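Local coordinates for aerobactin synthase IucA (Klebsiella pneumoniae subsp. pneumoniae, PDB 5JM7), which probably catalyses the ATP-dependent condensation of citrate with N6-acetyl-N6-hydroxylysine in the assembly of the siderophore aerobactin, at residues 324-329 / 446-451. Sequence-based numbering, arbitrary orientation.
Sequences VMQEDG and RDCQGS
Glu327 and Cys448 meet in a buried, water-assisted loop-to-loop contact, formed where the parallel neighbours 322-324 and 439-445 run out of their mixed sheet. It illustrates how two strand ends leaving a sheet can stay joined by a carboxylate and a water, here linking the IucA/IucC family region to the FhuF-like region. The separation is 5.2 Å between the CA atoms of Met325 and Arg446, and widens to 6.6 Å between those of Glu327 and Cys448. Across this gap reaches Glu327, its chain extended beyond CG (chi2 171°), so that OE2 accepts a weak, bent bond of 3.2 Å from Cys448 N, with 149° at the hydrogen. Glu327 OE1 lies 3.7 Å from Cys448 CB. A water joins Glu327 OE2, to which it donates at 3.0 Å, to Asp447 N, from which it accepts; its very short approach to Met325 O is doubtful in detail. Arg349 forms a salt bridge to the same OE2, and the carboxylate of Asp447, near a bound sulfate that may mark an anion pocket, is close by.

Cys448 SG lies between a carbonyl oxygen and a methyl group, 3.4 Å from Met325 O and packed on Val324 CG1. Met325 and Arg446 run side by side, with Met325 SD 3.9 Å from Arg446 CB, while the guanidinium continues to the carbonyl of Gln429 and to Glu142. Cys448 and Gln449 are the central residues of a type I turn, closed by Gly450 N to Asp447 O, and Ser451 OG donates to Cys448 O at 2.7 Å. Helix 294-306 touches this junction through Leu303, which meets both Gln326 and Cys448; strand 431-436 contributes Leu432, which touches both Met325 and Arg446, and strand 345-350 brings in Arg349 and Glu350, joining the mixed sheet to the larger antiparallel one.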
ATOM      1  N   VAL A 324     -15.632 -19.540 -11.848  1.00 38.53           N
ATOM      2  CA  VAL A 324     -15.147 -20.812 -11.328  1.00 39.45           C
ATOM      3  C   VAL A 324     -13.622 -20.756 -11.261  1.00 42.02           C
ATOM      4  O   VAL A 324     -12.965 -20.417 -12.257  1.00 41.87           O
ATOM      5  CB  VAL A 324     -15.612 -21.999 -12.193  1.00 39.47           C
ATOM      6  CG1 VAL A 324     -14.902 -23.287 -11.749  1.00 37.93           C
ATOM      7  CG2 VAL A 324     -17.112 -22.179 -12.045  1.00 40.83           C
ATOM      8  N   MET A 325     -13.062 -21.071 -10.087  1.00 41.53           N
ATOM      9  CA  MET A 325     -11.621 -21.300  -9.937  1.00 40.19           C
ATOM     10  C   MET A 325     -11.282 -22.667 -10.522  1.00 39.10           C
ATOM     11  O   MET A 325     -11.447 -23.703  -9.862  1.00 38.13           O
ATOM     12  CB  MET A 325     -11.188 -21.224  -8.479  1.00 40.57           C
ATOM     13  CG  MET A 325     -11.163 -19.840  -7.895  1.00 40.74           C
ATOM     14  SD  MET A 325     -10.788 -19.949  -6.154  1.00 43.17           S
ATOM     15  CE  MET A 325     -10.691 -18.205  -5.763  1.00 41.04           C
ATOM     16  N   GLN A 326     -10.774 -22.670 -11.755  1.00 39.27           N
ATOM     17  CA  GLN A 326     -10.476 -23.923 -12.439  1.00 39.52           C
ATOM     18  C   GLN A 326      -9.264 -24.616 -11.806  1.00 41.60           C
ATOM     19  O   GLN A 326      -8.334 -23.970 -11.302  1.00 42.83           O
ATOM     20  CB  GLN A 326     -10.209 -23.684 -13.925  1.00 38.52           C
ATOM     21  CG  GLN A 326     -11.361 -23.151 -14.750  1.00 38.27           C
ATOM     22  CD  GLN A 326     -12.603 -24.054 -14.714  1.00 42.43           C
ATOM     23  OE1 GLN A 326     -12.501 -25.288 -14.539  1.00 42.71           O
ATOM     24  NE2 GLN A 326     -13.766 -23.463 -15.012  1.00 42.59           N
ATOM     25  N   GLU A 327      -9.299 -25.945 -11.804  1.00 39.75           N
ATOM     26  CA  GLU A 327      -8.188 -26.785 -11.363  1.00 41.54           C
ATOM     27  C   GLU A 327      -7.611 -27.425 -12.627  1.00 42.22           C
ATOM     28  O   GLU A 327      -7.912 -28.575 -12.960  1.00 44.47           O
ATOM     29  CB  GLU A 327      -8.684 -27.810 -10.387  1.00 43.52           C
ATOM     30  CG  GLU A 327      -9.288 -27.171  -9.152  1.00 46.64           C
ATOM     31  CD  GLU A 327      -9.993 -28.161  -8.232  1.00 52.09           C
ATOM     32  OE1 GLU A 327     -10.077 -29.362  -8.573  1.00 56.42           O
ATOM     33  OE2 GLU A 327     -10.556 -27.713  -7.208  1.00 52.33           O
ATOM     34  N   ASP A 328      -6.797 -26.651 -13.354  1.00 37.42           N
ATOM     35  CA  ASP A 328      -6.346 -27.007 -14.693  1.00 37.53           C
ATOM     36  C   ASP A 328      -4.900 -27.503 -14.722  1.00 41.93           C
ATOM     37  O   ASP A 328      -4.234 -27.415 -15.762  1.00 45.62           O
ATOM     38  CB  ASP A 328      -6.536 -25.818 -15.633  1.00 38.97           C
ATOM     39  CG  ASP A 328      -5.733 -24.587 -15.211  1.00 47.24           C
ATOM     40  OD1 ASP A 328      -4.875 -24.655 -14.284  1.00 49.99           O
ATOM     41  OD2 ASP A 328      -5.966 -23.532 -15.821  1.00 51.35           O
ATOM     42  N   GLY A 329      -4.400 -28.031 -13.610  1.00 41.64           N
ATOM     43  CA  GLY A 329      -3.114 -28.696 -13.626  1.00 40.57           C
ATOM     44  C   GLY A 329      -2.971 -29.562 -12.402  1.00 42.47           C
ATOM     45  O   GLY A 329      -3.590 -29.299 -11.366  1.00 42.59           O
ATOM     46  N   ARG A 446     -15.383 -22.748  -5.975  1.00 39.08           N
ATOM     47  CA  ARG A 446     -14.175 -23.571  -6.001  1.00 42.73           C
ATOM     48  C   ARG A 446     -14.507 -24.970  -5.507  1.00 43.71           C
ATOM     49  O   ARG A 446     -15.476 -25.176  -4.774  1.00 46.67           O
ATOM     50  CB  ARG A 446     -13.025 -23.033  -5.122  1.00 41.06           C
ATOM     51  CG  ARG A 446     -13.384 -23.070  -3.691  1.00 40.47           C
ATOM     52  CD  ARG A 446     -12.277 -22.664  -2.713  1.00 39.18           C
ATOM     53  NE  ARG A 446     -12.870 -22.707  -1.382  1.00 40.19           N
ATOM     54  CZ  ARG A 446     -12.347 -22.151  -0.300  1.00 44.28           C
ATOM     55  NH1 ARG A 446     -11.214 -21.470  -0.387  1.00 46.88           N
ATOM     56  NH2 ARG A 446     -12.998 -22.234   0.856  1.00 43.70           N
ATOM     57  N   ASP A 447     -13.648 -25.906  -5.906  1.00 45.21           N
ATOM     58  CA  ASP A 447     -13.662 -27.346  -5.655  1.00 46.15           C
ATOM     59  C   ASP A 447     -14.335 -28.024  -6.834  1.00 50.10           C
ATOM     60  O   ASP A 447     -15.469 -28.506  -6.735  1.00 48.13           O
ATOM     61  CB  ASP A 447     -14.348 -27.746  -4.349  1.00 47.13           C
ATOM     62  CG  ASP A 447     -14.122 -29.206  -4.012  1.00 52.63           C
ATOM     63  OD1 ASP A 447     -13.387 -29.887  -4.755  1.00 51.46           O
ATOM     64  OD2 ASP A 447     -14.648 -29.677  -2.994  1.00 58.80           O
ATOM     65  N   CYS A 448     -13.621 -28.069  -7.960  1.00 48.64           N
ATOM     66  CA  CYS A 448     -14.119 -28.676  -9.183  1.00 51.90           C
ATOM     67  C   CYS A 448     -14.352 -30.174  -9.054  1.00 53.82           C
ATOM     68  O   CYS A 448     -14.903 -30.781  -9.975  1.00 52.41           O
ATOM     69  CB  CYS A 448     -13.140 -28.379 -10.300  1.00 55.97           C
ATOM     70  SG  CYS A 448     -13.077 -26.617 -10.651  1.00 58.67           S
ATOM     71  N   GLN A 449     -13.953 -30.786  -7.943  1.00 55.00           N
ATOM     72  CA  GLN A 449     -14.290 -32.178  -7.702  1.00 56.69           C
ATOM     73  C   GLN A 449     -15.751 -32.328  -7.317  1.00 54.88           C
ATOM     74  O   GLN A 449     -16.292 -33.438  -7.396  1.00 55.14           O
ATOM     75  CB  GLN A 449     -13.364 -32.744  -6.611  1.00 61.30           C
ATOM     76  CG  GLN A 449     -11.887 -32.697  -7.041  1.00 67.10           C
ATOM     77  CD  GLN A 449     -10.907 -33.119  -5.944  1.00 72.85           C
ATOM     78  OE1 GLN A 449     -11.227 -33.105  -4.751  1.00 74.11           O
ATOM     79  NE2 GLN A 449      -9.678 -33.442  -6.351  1.00 74.79           N
ATOM     80  N   GLY A 450     -16.402 -31.231  -6.926  1.00 54.36           N
ATOM     81  CA  GLY A 450     -17.818 -31.238  -6.624  1.00 52.09           C
ATOM     82  C   GLY A 450     -18.674 -30.868  -7.815  1.00 51.18           C
ATOM     83  O   GLY A 450     -19.763 -30.306  -7.656  1.00 54.76           O
ATOM     84  N   SER A 451     -18.199 -31.179  -9.017  1.00 51.52           N
ATOM     85  CA  SER A 451     -18.959 -30.953 -10.236  1.00 48.39           C
ATOM     86  C   SER A 451     -19.442 -32.280 -10.828  1.00 49.27           C
ATOM     87  O   SER A 451     -18.864 -33.348 -10.587  1.00 49.22           O
ATOM     88  CB  SER A 451     -18.125 -30.175 -11.263  1.00 48.35           C
ATOM     89  OG  SER A 451     -16.972 -30.911 -11.647  1.00 50.94           O
TER
HETATM   90  O   HOH W   1     -11.641 -25.028  -7.832  1.00 40.05           O